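Local coordinates for adhesion G-protein coupled receptor G6 (Danio rerio, PDB 6V55) that probably acts in cell adhesion and myelination as an adhesion G-protein coupled receptor with a multidomain, calcium-binding extracellular region, at residues G40-I45 with K111-T116; V65-S70 with N85-V90; E453-Y458 with P499-C504; G622-A627 with V650-P655; Y696-S701 with V714-A719. One frame throughout, in Å; residues are numbered along the deposited sequence.

Contact 1. Residues G40-I45 with K111-T116; sequences GFIVQI and KQVAVT
The ring of F41 lies along the backbone of A114, with CD2 3.5 Å from A114 N and CE2 3.7 Å from A114 CB. With CG anti to the carbonyl carbon (chi1 -68°), the ring turns back alongside V113 and A114, V113 C at its edge, although the CB atoms of F41 and A114, a non-hydrogen-bonded pair, diverge. With an alanine here, A114 would probably lose its aromatic neighbour and the end of the ladder would be left with a gap. Next along, I42 and V113 form an antiparallel hydrogen-bonded pair: I42 N reaches V113 O at 2.7 Å and V113 N reaches I42 O at 2.9 Å, both bonds nearly straight. Q44 N continues the ladder to K111 O at 3.0 Å. I42, V113, Q44 and K111 share one face, where the chains of Q44 and K111 run side by side and Q44 also touches the sugar on N85. V43 and Q112 occupy the other face, V43 packing on I35 and M91 of the second sheet of the CUB sandwich. Beyond the ladder, V115 CG1 comes within 3.3 Å of G40 O. Backbone bonds therefore hold the strands together, with apolar F41 and A114 at one end and the polar chains of Q44 and exposed K111 at the other.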
# COMPACT_ATOMS: atom_id res chain seq x y z
N GLY A 40 -17.21 11.37 13.54
CA GLY A 40 -18.50 10.85 13.09
C GLY A 40 -18.51 10.34 11.66
O GLY A 40 -19.58 10.18 11.06
N PHE A 41 -17.33 10.08 11.11
CA PHE A 41 -17.18 9.74 9.71
C PHE A 41 -16.38 8.45 9.58
O PHE A 41 -15.64 8.06 10.49
CB PHE A 41 -16.51 10.89 8.94
CG PHE A 41 -17.37 12.12 8.82
CD1 PHE A 41 -17.37 13.10 9.81
CD2 PHE A 41 -18.19 12.29 7.71
CE1 PHE A 41 -18.18 14.22 9.70
CE2 PHE A 41 -19.02 13.40 7.59
CZ PHE A 41 -19.01 14.37 8.58
N ILE A 42 -16.57 7.75 8.47
CA ILE A 42 -15.72 6.62 8.11
C ILE A 42 -15.05 6.93 6.77
O ILE A 42 -15.41 7.89 6.08
CB ILE A 42 -16.49 5.28 8.05
CG1 ILE A 42 -17.55 5.30 6.95
CG2 ILE A 42 -17.11 4.96 9.38
CD1 ILE A 42 -18.03 3.91 6.56
N VAL A 43 -14.05 6.14 6.40
CA VAL A 43 -13.29 6.36 5.18
C VAL A 43 -13.62 5.25 4.18
O VAL A 43 -13.57 4.06 4.52
CB VAL A 43 -11.77 6.41 5.45
CG1 VAL A 43 -11.02 6.66 4.16
CG2 VAL A 43 -11.44 7.48 6.49
N GLN A 44 -13.99 5.64 2.96
CA GLN A 44 -14.21 4.72 1.86
C GLN A 44 -13.14 4.94 0.80
O GLN A 44 -13.01 6.06 0.28
CB GLN A 44 -15.58 4.94 1.26
CG GLN A 44 -15.95 3.88 0.29
CD GLN A 44 -17.19 4.23 -0.48
OE1 GLN A 44 -17.34 5.34 -0.99
NE2 GLN A 44 -18.12 3.28 -0.53
N ILE A 45 -12.39 3.90 0.46
CA ILE A 45 -11.44 3.99 -0.63
C ILE A 45 -12.01 3.26 -1.83
O ILE A 45 -12.89 2.41 -1.73
CB ILE A 45 -10.03 3.46 -0.30
CG1 ILE A 45 -10.04 1.94 -0.15
CG2 ILE A 45 -9.45 4.15 0.92
CD1 ILE A 45 -8.65 1.34 -0.02
N LYS A 111 -12.54 9.11 0.31
CA LYS A 111 -13.79 9.83 0.48
C LYS A 111 -14.20 9.71 1.95
O LYS A 111 -14.20 8.60 2.49
CB LYS A 111 -14.86 9.24 -0.44
CG LYS A 111 -15.99 10.16 -0.84
CD LYS A 111 -17.26 9.34 -1.10
CE LYS A 111 -17.89 9.64 -2.46
NZ LYS A 111 -19.04 8.72 -2.70
N GLN A 112 -14.52 10.84 2.58
CA GLN A 112 -15.08 10.85 3.93
C GLN A 112 -16.59 10.66 3.85
O GLN A 112 -17.30 11.47 3.24
CB GLN A 112 -14.75 12.15 4.66
CG GLN A 112 -13.29 12.34 4.96
CD GLN A 112 -13.05 13.46 5.98
OE1 GLN A 112 -14.00 14.02 6.53
NE2 GLN A 112 -11.77 13.77 6.24
N VAL A 113 -17.08 9.58 4.46
CA VAL A 113 -18.48 9.19 4.41
C VAL A 113 -19.01 9.20 5.83
O VAL A 113 -18.40 8.62 6.73
CB VAL A 113 -18.67 7.80 3.76
CG1 VAL A 113 -20.12 7.31 3.89
CG2 VAL A 113 -18.23 7.84 2.30
N ALA A 114 -20.13 9.90 6.04
CA ALA A 114 -20.78 9.89 7.35
C ALA A 114 -21.40 8.52 7.60
O ALA A 114 -21.89 7.87 6.67
CB ALA A 114 -21.84 10.99 7.43
N VAL A 115 -21.30 8.06 8.85
CA VAL A 115 -22.05 6.88 9.28
C VAL A 115 -23.53 7.21 9.14
O VAL A 115 -23.96 8.34 9.42
CB VAL A 115 -21.63 6.48 10.71
CG1 VAL A 115 -21.61 7.66 11.63
CG2 VAL A 115 -22.52 5.39 11.31
N THR A 116 -24.29 6.26 8.57
CA THR A 116 -25.73 6.38 8.37
C THR A 116 -26.47 6.62 9.70
O THR A 116 -26.00 6.27 10.80
CB THR A 116 -26.31 5.12 7.71
OG1 THR A 116 -26.17 4.00 8.60
CG2 THR A 116 -25.61 4.79 6.42

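Contact 2. Residues V65-S70 with N85-V90; sequences VKTGTS and NSTGNV. With NAG (2-acetamido-2-deoxy-beta-D-glucopyranose), chain H.
T67 OG1 is the focus, accepting the backbone N-H of T87 at 2.9 Å in an almost straight bond (174°). It is carried there by a chi1 of 168°, which sets the hydroxyl opposite the T67 backbone N and brings it to the amide of T87. T87 OG1 lies 3.1 Å from T67 OG1, the two side chains crossing at about a right angle. T87 OG1 also has a weak bond of 3.3 Å with T69 OG1, whose residue is poorly ordered. A valine in place of T67 would keep the bulk, but the T87 amide would probably be left without its acceptor and the loop set free to shift.

Further out, S86 holds this loop: its OG takes the backbone N-H of V43 in the adjacent strand and also sits 2.8 Å from G88 O. N89 ties the far side down through ND2 to A37 O. N85, whose side chain points away from T67, carries N-acetylglucosamine on ND2, 1.5 Å from C1 of the sugar, and the glycan leads away from the threonine cluster. Residues 85-90 cross from strand 83-85 of one sheet to strand 90-96 of the other, and 65-70 turn between two strands of the latter; threonine hydroxyls thus join loops at one end of the two-sheet CUB beta sandwich.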
# COMPACT_ATOMS: atom_id res chain seq x y z
N VAL A 65 -4.39 -3.17 2.95
CA VAL A 65 -5.43 -2.21 3.36
C VAL A 65 -5.84 -2.52 4.79
O VAL A 65 -6.35 -3.61 5.08
CB VAL A 65 -6.66 -2.25 2.44
CG1 VAL A 65 -7.68 -1.21 2.90
CG2 VAL A 65 -6.26 -2.01 0.99
N LYS A 66 -5.66 -1.55 5.68
CA LYS A 66 -5.83 -1.74 7.12
C LYS A 66 -6.98 -0.85 7.61
O LYS A 66 -6.90 0.38 7.53
CB LYS A 66 -4.53 -1.42 7.87
CG LYS A 66 -4.21 -2.37 9.01
CD LYS A 66 -2.74 -2.28 9.45
CE LYS A 66 -2.47 -1.17 10.49
NZ LYS A 66 -0.99 -0.84 10.63
N THR A 67 -8.03 -1.46 8.11
CA THR A 67 -9.00 -0.74 8.91
C THR A 67 -8.82 -1.16 10.37
O THR A 67 -7.85 -1.85 10.72
CB THR A 67 -10.41 -0.97 8.39
OG1 THR A 67 -11.35 -0.49 9.35
CG2 THR A 67 -10.65 -2.44 8.09
N GLY A 68 -9.74 -0.72 11.23
CA GLY A 68 -9.58 -0.92 12.66
C GLY A 68 -9.74 -2.36 13.11
O GLY A 68 -9.25 -2.71 14.19
N THR A 69 -10.36 -3.20 12.28
CA THR A 69 -10.68 -4.57 12.65
C THR A 69 -10.13 -5.63 11.71
O THR A 69 -10.11 -6.81 12.08
CB THR A 69 -12.20 -4.75 12.76
OG1 THR A 69 -12.82 -4.12 11.64
CG2 THR A 69 -12.72 -4.12 14.05
N SER A 70 -9.69 -5.27 10.50
CA SER A 70 -9.12 -6.26 9.60
C SER A 70 -7.90 -5.69 8.90
O SER A 70 -7.53 -4.53 9.07
CB SER A 70 -10.15 -6.77 8.58
OG SER A 70 -10.94 -5.72 8.06
N ASN A 85 -14.21 -0.16 3.02
CA ASN A 85 -14.88 0.74 3.94
C ASN A 85 -14.29 0.54 5.33
O ASN A 85 -14.28 -0.58 5.84
CB ASN A 85 -16.40 0.48 3.93
CG ASN A 85 -17.17 1.67 3.42
OD1 ASN A 85 -16.71 2.79 3.63
ND2 ASN A 85 -18.33 1.47 2.74
N SER A 86 -13.79 1.63 5.92
CA SER A 86 -13.23 1.57 7.26
C SER A 86 -14.31 1.44 8.33
O SER A 86 -15.40 2.02 8.21
CB SER A 86 -12.39 2.82 7.55
OG SER A 86 -13.22 3.97 7.57
N THR A 87 -14.00 0.69 9.38
CA THR A 87 -14.96 0.50 10.46
C THR A 87 -14.95 1.66 11.45
O THR A 87 -15.99 2.03 12.00
CB THR A 87 -14.69 -0.84 11.15
OG1 THR A 87 -13.34 -0.86 11.64
CG2 THR A 87 -14.84 -1.96 10.15
N GLY A 88 -13.79 2.26 11.68
CA GLY A 88 -13.67 3.52 12.38
C GLY A 88 -13.39 4.67 11.42
O GLY A 88 -13.75 4.63 10.24
N ASN A 89 -12.73 5.70 11.93
CA ASN A 89 -12.49 6.88 11.12
C ASN A 89 -11.11 6.91 10.49
O ASN A 89 -10.79 7.88 9.80
CB ASN A 89 -12.71 8.14 11.95
CG ASN A 89 -11.89 8.14 13.20
OD1 ASN A 89 -11.46 7.09 13.68
ND2 ASN A 89 -11.69 9.33 13.76
N VAL A 90 -10.27 5.89 10.71
CA VAL A 90 -8.94 5.85 10.10
C VAL A 90 -8.83 4.65 9.16
O VAL A 90 -9.14 3.52 9.54
CB VAL A 90 -7.81 5.82 11.14
CG1 VAL A 90 -6.56 6.31 10.49
CG2 VAL A 90 -8.12 6.70 12.33
C1 NAG H . -19.13 0.32 2.35
C2 NAG H . -20.38 0.84 1.58
C3 NAG H . -21.23 -0.34 1.07
C4 NAG H . -20.38 -1.27 0.21
C5 NAG H . -19.19 -1.79 1.02
C6 NAG H . -18.26 -2.64 0.20
C7 NAG H . -21.89 2.77 1.97
C8 NAG H . -22.63 3.56 3.01
N2 NAG H . -21.18 1.72 2.43
O3 NAG H . -22.36 0.11 0.33
O4 NAG H . -21.16 -2.36 -0.26
O5 NAG H . -18.41 -0.68 1.52
O6 NAG H . -17.53 -3.56 0.99
O7 NAG H . -21.94 3.05 0.77

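Contact 3. Residues E453-Y458 with P499-C504; sequences EFPVHY and PDRGNC. With NAG (2-acetamido-2-deoxy-beta-D-glucopyranose), chain K.
Two reverse turns face each other: a type II turn from P455 to Y458, entered through a cis peptide before P455 and closed by Y458 N to P455 O (3.1 Å), and a type I turn from R501 to C504, closed by C504 N to R501 O. R501 reaches from the second turn to the first. Its CD sits over the face of the Y458 ring, 3.7 Å from the centroid and 15° off the normal, a CH-pi contact. A bend at chi3 (-63°) then turns the guanidinium so that one of its faces meets P455 CG, which is 3.5 Å from R501 NE. C504 SG approaches the Y458 ring at its edge, 5.2 Å from the centroid, and is itself disulfide-bonded to C473; this small, disulfide-pinned unit is consistent with the hormone-receptor domain of adhesion receptors. Y458 OH is held by the backbone N of F474, which probably limits the swing of the ring that R501 covers. At the other end P499 CD abuts the edge of the F454 ring, 3.8 Å from CD2. D500 OD1 accepts G502 N at 3.2 Å from above the carboxylate plane, an Asx turn leading to N503, whose ND2 carries an N-acetylglucosamine.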
# COMPACT_ATOMS: atom_id res chain seq x y z
N GLU A 453 14.83 -5.31 7.97
CA GLU A 453 15.65 -5.75 6.83
C GLU A 453 16.92 -6.41 7.35
O GLU A 453 17.85 -5.73 7.80
CB GLU A 453 15.97 -4.58 5.91
CG GLU A 453 16.89 -4.90 4.71
CD GLU A 453 16.81 -3.84 3.62
OE1 GLU A 453 17.40 -4.02 2.52
OE2 GLU A 453 16.13 -2.81 3.87
N PHE A 454 16.96 -7.75 7.30
CA PHE A 454 18.17 -8.49 7.64
C PHE A 454 18.23 -9.79 6.85
O PHE A 454 17.26 -10.57 6.87
CB PHE A 454 18.29 -8.80 9.13
CG PHE A 454 19.53 -9.59 9.47
CD1 PHE A 454 20.80 -9.03 9.28
CD2 PHE A 454 19.43 -10.91 9.90
CE1 PHE A 454 21.95 -9.76 9.54
CE2 PHE A 454 20.57 -11.64 10.18
CZ PHE A 454 21.83 -11.07 10.00
N PRO A 455 19.29 -10.03 6.04
CA PRO A 455 20.33 -9.06 5.65
C PRO A 455 19.81 -8.08 4.58
O PRO A 455 18.58 -7.99 4.42
CB PRO A 455 21.45 -9.94 5.10
CG PRO A 455 20.75 -11.11 4.54
CD PRO A 455 19.55 -11.35 5.45
N VAL A 456 20.70 -7.35 3.91
CA VAL A 456 20.26 -6.34 2.97
C VAL A 456 19.60 -7.03 1.77
O VAL A 456 19.93 -8.19 1.44
CB VAL A 456 21.45 -5.43 2.61
CG1 VAL A 456 22.46 -6.12 1.69
CG2 VAL A 456 20.97 -4.11 2.00
N HIS A 457 18.52 -6.40 1.27
CA HIS A 457 17.55 -6.87 0.27
C HIS A 457 16.68 -8.02 0.77
O HIS A 457 16.00 -8.67 -0.04
CB HIS A 457 18.18 -7.28 -1.07
CG HIS A 457 19.29 -6.38 -1.53
ND1 HIS A 457 19.06 -5.18 -2.17
CD2 HIS A 457 20.63 -6.49 -1.40
CE1 HIS A 457 20.21 -4.60 -2.43
NE2 HIS A 457 21.18 -5.37 -1.97
N TYR A 458 16.60 -8.27 2.08
CA TYR A 458 15.65 -9.26 2.61
C TYR A 458 14.74 -8.51 3.57
O TYR A 458 15.04 -8.39 4.76
CB TYR A 458 16.35 -10.41 3.30
CG TYR A 458 16.97 -11.36 2.33
CD1 TYR A 458 16.30 -12.51 1.93
CD2 TYR A 458 18.22 -11.09 1.77
CE1 TYR A 458 16.86 -13.38 1.00
CE2 TYR A 458 18.80 -11.95 0.84
CZ TYR A 458 18.11 -13.09 0.46
OH TYR A 458 18.67 -13.95 -0.47
N PRO A 499 17.10 -15.61 9.85
CA PRO A 499 16.54 -16.00 8.55
C PRO A 499 17.20 -17.27 8.02
O PRO A 499 18.40 -17.49 8.18
CB PRO A 499 16.85 -14.80 7.66
CG PRO A 499 17.96 -14.10 8.31
CD PRO A 499 17.78 -14.30 9.78
N ASP A 500 16.38 -18.12 7.38
CA ASP A 500 16.84 -19.31 6.68
C ASP A 500 17.03 -18.95 5.22
O ASP A 500 16.08 -18.96 4.43
CB ASP A 500 15.83 -20.45 6.85
CG ASP A 500 16.19 -21.70 6.04
OD1 ASP A 500 17.38 -21.96 5.71
OD2 ASP A 500 15.25 -22.46 5.72
N ARG A 501 18.27 -18.68 4.83
CA ARG A 501 18.58 -18.38 3.44
C ARG A 501 19.25 -19.55 2.72
O ARG A 501 19.98 -19.35 1.75
CB ARG A 501 19.46 -17.14 3.36
CG ARG A 501 18.70 -15.90 3.76
CD ARG A 501 19.45 -14.65 3.38
NE ARG A 501 20.70 -14.56 4.11
CZ ARG A 501 21.88 -14.42 3.52
NH1 ARG A 501 21.94 -14.33 2.19
NH2 ARG A 501 22.98 -14.34 4.24
N GLY A 502 18.99 -20.78 3.18
CA GLY A 502 19.69 -21.96 2.68
C GLY A 502 19.39 -22.33 1.25
O GLY A 502 20.23 -22.97 0.61
N ASN A 503 18.23 -21.94 0.72
CA ASN A 503 17.88 -22.19 -0.68
C ASN A 503 18.26 -21.02 -1.60
O ASN A 503 17.90 -21.03 -2.78
CB ASN A 503 16.38 -22.49 -0.80
CG ASN A 503 15.96 -23.75 -0.03
OD1 ASN A 503 16.78 -24.43 0.57
ND2 ASN A 503 14.66 -24.06 -0.07
N CYS A 504 18.99 -20.03 -1.09
CA CYS A 504 19.25 -18.80 -1.83
C CYS A 504 20.66 -18.80 -2.41
O CYS A 504 21.59 -19.37 -1.84
CB CYS A 504 19.07 -17.56 -0.93
SG CYS A 504 17.40 -17.15 -0.39
C1 NAG K . 14.09 -25.21 0.61
C2 NAG K . 12.84 -24.78 1.40
C3 NAG K . 12.17 -25.99 2.08
C4 NAG K . 11.89 -27.10 1.07
C5 NAG K . 13.18 -27.48 0.32
C6 NAG K . 12.98 -28.53 -0.75
C7 NAG K . 12.63 -22.52 2.33
C8 NAG K . 13.10 -21.56 3.38
N2 NAG K . 13.18 -23.74 2.37
O3 NAG K . 10.95 -25.59 2.70
O4 NAG K . 11.30 -28.24 1.70
O5 NAG K . 13.74 -26.31 -0.31
O6 NAG K . 12.59 -27.98 -2.01
O7 NAG K . 11.78 -22.22 1.49

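Contact 4. Residues G622-A627 with V650-P655; sequences GSTLSA and VVTLPP
S623 and L653 pair through both backbone groups, unevenly: L653 N reaches S623 O at 2.7 Å, whereas S623 N reaches L653 O only at 3.3 Å, tilted from the carbonyl plane. The next hydrogen-bonded pair, L625 with V651, is more even, both bonds being 2.8 Å. These four bonds satisfy the inward-facing amides and carbonyls; those of V650 and T652 turn outward to E717 and R715 on neighbouring strand 714-719, and S626 pairs with D639 on the opposite flank. T624 and T652 lie side by side on one face, each with OG1 anti to the carbonyl carbon (chi1 -67° in both), which brings T624 OG1 within 3.4 Å of T652 OG1, a weak bond. On that same face the buried S626 OG is satisfied by the backbone N of A644, while V650 CG1 fits against T624 CG2. The face carrying L625, V651 and L653 is mainly apolar: L653 CD1 meets L625 CD1 at 4.0 Å and also S623 CB. At the strand start G622 takes a positive phi (112°), where any CB would jam against the preceding carbonyl and press on P655. L653 also touches L768, the last modelled residue. V651 packs on F674 of the second sheet; two sheets packed in this way, with the GPS motif supplying strands, are characteristic of the GAIN beta sandwich.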
# COMPACT_ATOMS: atom_id res chain seq x y z
N GLY A 622 35.31 0.81 -49.35
CA GLY A 622 35.27 1.79 -48.28
C GLY A 622 33.90 1.83 -47.62
O GLY A 622 32.92 1.24 -48.10
N SER A 623 33.84 2.54 -46.49
CA SER A 623 32.62 2.57 -45.68
C SER A 623 32.64 3.82 -44.79
O SER A 623 33.71 4.24 -44.33
CB SER A 623 32.51 1.31 -44.81
OG SER A 623 31.16 1.02 -44.46
N THR A 624 31.46 4.39 -44.57
CA THR A 624 31.27 5.49 -43.62
C THR A 624 30.14 5.12 -42.68
O THR A 624 29.07 4.72 -43.15
CB THR A 624 30.96 6.81 -44.33
OG1 THR A 624 32.11 7.24 -45.08
CG2 THR A 624 30.59 7.92 -43.33
N LEU A 625 30.39 5.19 -41.37
CA LEU A 625 29.42 4.82 -40.36
C LEU A 625 29.30 5.96 -39.36
O LEU A 625 30.26 6.72 -39.17
CB LEU A 625 29.81 3.53 -39.61
CG LEU A 625 30.06 2.23 -40.37
CD1 LEU A 625 31.53 2.07 -40.71
CD2 LEU A 625 29.61 1.09 -39.51
N SER A 626 28.14 6.06 -38.71
CA SER A 626 27.74 7.29 -38.05
C SER A 626 26.80 7.01 -36.88
O SER A 626 25.89 6.19 -36.98
CB SER A 626 27.06 8.22 -39.05
OG SER A 626 27.04 9.56 -38.60
N ALA A 627 27.02 7.72 -35.78
CA ALA A 627 26.15 7.66 -34.61
C ALA A 627 25.42 8.98 -34.43
O ALA A 627 26.02 10.06 -34.53
CB ALA A 627 26.96 7.33 -33.36
N VAL A 650 31.51 9.97 -36.20
CA VAL A 650 31.61 9.47 -37.57
C VAL A 650 32.90 8.67 -37.68
O VAL A 650 33.96 9.14 -37.24
CB VAL A 650 31.61 10.60 -38.62
CG1 VAL A 650 31.43 10.04 -40.03
CG2 VAL A 650 30.55 11.64 -38.32
N VAL A 651 32.81 7.48 -38.26
CA VAL A 651 33.97 6.63 -38.53
C VAL A 651 33.98 6.32 -40.02
O VAL A 651 33.03 5.73 -40.54
CB VAL A 651 33.93 5.34 -37.70
CG1 VAL A 651 35.06 4.40 -38.13
CG2 VAL A 651 34.01 5.64 -36.21
N THR A 652 35.04 6.73 -40.70
CA THR A 652 35.19 6.49 -42.13
C THR A 652 36.36 5.53 -42.34
O THR A 652 37.49 5.84 -41.97
CB THR A 652 35.43 7.79 -42.89
OG1 THR A 652 34.24 8.59 -42.82
CG2 THR A 652 35.77 7.49 -44.34
N LEU A 653 36.07 4.39 -42.93
CA LEU A 653 37.10 3.41 -43.23
C LEU A 653 37.59 3.61 -44.66
O LEU A 653 36.77 3.66 -45.58
CB LEU A 653 36.57 1.99 -43.05
CG LEU A 653 35.73 1.74 -41.78
CD1 LEU A 653 35.03 0.39 -41.80
CD2 LEU A 653 36.57 1.88 -40.53
N PRO A 654 38.91 3.72 -44.88
CA PRO A 654 39.46 3.97 -46.23
C PRO A 654 39.26 2.76 -47.14
O PRO A 654 39.00 1.65 -46.65
CB PRO A 654 40.95 4.21 -45.95
CG PRO A 654 41.22 3.43 -44.74
CD PRO A 654 39.99 3.60 -43.88
N PRO A 655 39.33 2.94 -48.46
CA PRO A 655 39.15 1.78 -49.36
C PRO A 655 40.30 0.79 -49.33
O PRO A 655 40.09 -0.38 -49.67
CB PRO A 655 39.01 2.42 -50.75
CG PRO A 655 38.61 3.84 -50.48
CD PRO A 655 39.31 4.21 -49.22

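Contact 5. Residues Y696-S701 with V714-A719; sequences YVVASS and VRIEIA
This is a buried apolar meeting of two sheets: strand 697-701, from the four-stranded sheet of the GAIN sandwich, faces strand 714-719, from the six-stranded one. V698 carries the middle. Its chi1 of 59° places CG1 between the backbone N and carbonyl carbon and drives that methyl between two isoleucines, 3.8 Å from I716 CG2 and 3.7 Å from I718 CG1. I718 reaches further along: its CG2 touches Y696 CB at 3.9 Å and lies 3.4 Å from Y696 O. The CG1 branch of I718, anti to the carbonyl carbon, is the one sent to V698. Just before strand 697-701 the Y696 ring slants past A719, CD2 being 3.5 Å from A719 O, and meets F676 on its neighbour strand.

The charged residues of strand 714-719 sit on its far side. R715 NH1 bonds E717 OE1 at 2.9 Å in a salt bridge, reached on the anti side of the carboxylate, and the same oxygen is also paired with R760, so the buried carboxylate is shared by two arginines. Strand 714-719 lies between strands 649-653 and 760-765. Strand 697-701 follows 671-677 as outermost of the chain's own strands, and a bound peptide pairs antiparallel with V698 and A699, extending the sheet, consistent with the tethered segment left after cleavage in GAIN domains.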
# COMPACT_ATOMS: atom_id res chain seq x y z
N TYR A 696 32.79 11.90 -26.61
CA TYR A 696 32.21 10.57 -26.56
C TYR A 696 33.29 9.56 -26.95
O TYR A 696 34.33 9.92 -27.50
CB TYR A 696 31.01 10.47 -27.49
CG TYR A 696 29.92 11.42 -27.10
CD1 TYR A 696 29.05 11.10 -26.07
CD2 TYR A 696 29.77 12.66 -27.72
CE1 TYR A 696 28.04 11.97 -25.67
CE2 TYR A 696 28.76 13.55 -27.33
CZ TYR A 696 27.90 13.18 -26.31
OH TYR A 696 26.90 14.03 -25.90
N VAL A 697 33.06 8.29 -26.65
CA VAL A 697 33.97 7.25 -27.09
C VAL A 697 33.28 6.43 -28.15
O VAL A 697 32.18 5.91 -27.92
CB VAL A 697 34.44 6.37 -25.93
CG1 VAL A 697 35.50 5.42 -26.44
CG2 VAL A 697 34.99 7.24 -24.83
N VAL A 698 33.90 6.34 -29.32
CA VAL A 698 33.39 5.52 -30.41
C VAL A 698 34.39 4.40 -30.67
O VAL A 698 35.61 4.61 -30.58
CB VAL A 698 33.10 6.38 -31.66
CG1 VAL A 698 34.34 7.13 -32.20
CG2 VAL A 698 32.43 5.58 -32.75
N ALA A 699 33.87 3.19 -30.88
CA ALA A 699 34.72 2.07 -31.24
C ALA A 699 34.32 1.48 -32.59
O ALA A 699 33.16 1.60 -33.02
CB ALA A 699 34.70 0.98 -30.17
N SER A 700 35.29 0.85 -33.25
CA SER A 700 35.03 0.11 -34.47
C SER A 700 36.08 -0.96 -34.65
O SER A 700 37.21 -0.82 -34.16
CB SER A 700 35.02 1.01 -35.70
OG SER A 700 34.41 0.34 -36.79
N SER A 701 35.71 -2.04 -35.35
CA SER A 701 36.62 -3.13 -35.70
C SER A 701 35.99 -3.91 -36.83
O SER A 701 34.82 -3.71 -37.17
CB SER A 701 36.91 -4.07 -34.52
OG SER A 701 35.79 -4.91 -34.26
N VAL A 714 42.18 5.71 -40.91
CA VAL A 714 40.77 5.76 -40.56
C VAL A 714 40.43 7.17 -40.12
O VAL A 714 41.09 7.72 -39.23
CB VAL A 714 40.46 4.75 -39.44
CG1 VAL A 714 38.97 4.59 -39.27
CG2 VAL A 714 41.08 3.42 -39.76
N ARG A 715 39.41 7.76 -40.72
CA ARG A 715 38.94 9.07 -40.29
C ARG A 715 37.93 8.85 -39.16
O ARG A 715 36.83 8.36 -39.38
CB ARG A 715 38.32 9.84 -41.45
CG ARG A 715 38.22 11.35 -41.25
CD ARG A 715 37.22 11.92 -42.23
NE ARG A 715 37.00 13.36 -42.09
CZ ARG A 715 35.97 13.91 -41.45
NH1 ARG A 715 35.03 13.14 -40.88
NH2 ARG A 715 35.86 15.23 -41.40
N ILE A 716 38.33 9.19 -37.93
CA ILE A 716 37.46 9.12 -36.76
C ILE A 716 37.13 10.54 -36.35
O ILE A 716 38.02 11.30 -35.94
CB ILE A 716 38.12 8.37 -35.60
CG1 ILE A 716 38.69 7.01 -36.05
CG2 ILE A 716 37.18 8.30 -34.38
CD1 ILE A 716 37.73 5.88 -35.98
N GLU A 717 35.86 10.91 -36.45
CA GLU A 717 35.40 12.23 -36.03
C GLU A 717 34.48 12.04 -34.84
O GLU A 717 33.50 11.31 -34.94
CB GLU A 717 34.67 12.96 -37.16
CG GLU A 717 33.80 14.15 -36.72
CD GLU A 717 32.93 14.72 -37.85
OE1 GLU A 717 33.39 14.72 -39.02
OE2 GLU A 717 31.78 15.15 -37.56
N ILE A 718 34.81 12.65 -33.70
CA ILE A 718 33.94 12.59 -32.53
C ILE A 718 33.58 14.00 -32.10
O ILE A 718 34.43 14.90 -32.09
CB ILE A 718 34.56 11.82 -31.33
CG1 ILE A 718 35.46 10.67 -31.78
CG2 ILE A 718 33.46 11.23 -30.49
CD1 ILE A 718 36.24 10.06 -30.68
N ALA A 719 32.30 14.20 -31.77
CA ALA A 719 31.83 15.46 -31.22
C ALA A 719 32.30 15.62 -29.78
O ALA A 719 32.37 14.64 -29.03
CB ALA A 719 30.31 15.51 -31.26

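In the fold
Contacts 1 and 2 share the CUB domain and touch where strand 41-51 meets the loop 85-90, both near the surface and near the same glycan. Contacts 4 and 5 share the GAIN domain, their centres about 9 Å apart, and meet through neighbouring strands 649-653 and 714-719. Contact 5 is the buried one and packs methyl groups between sheets; contact 4, partly buried, is held within a sheet by backbone bonds, as contact 1 is at the surface. Contact 3 stands apart, about 17 Å from contact 2 between nearest atoms. It joins two turns through aromatic, proline and arginine packing, whereas contact 2 joins loops through hydroxyls.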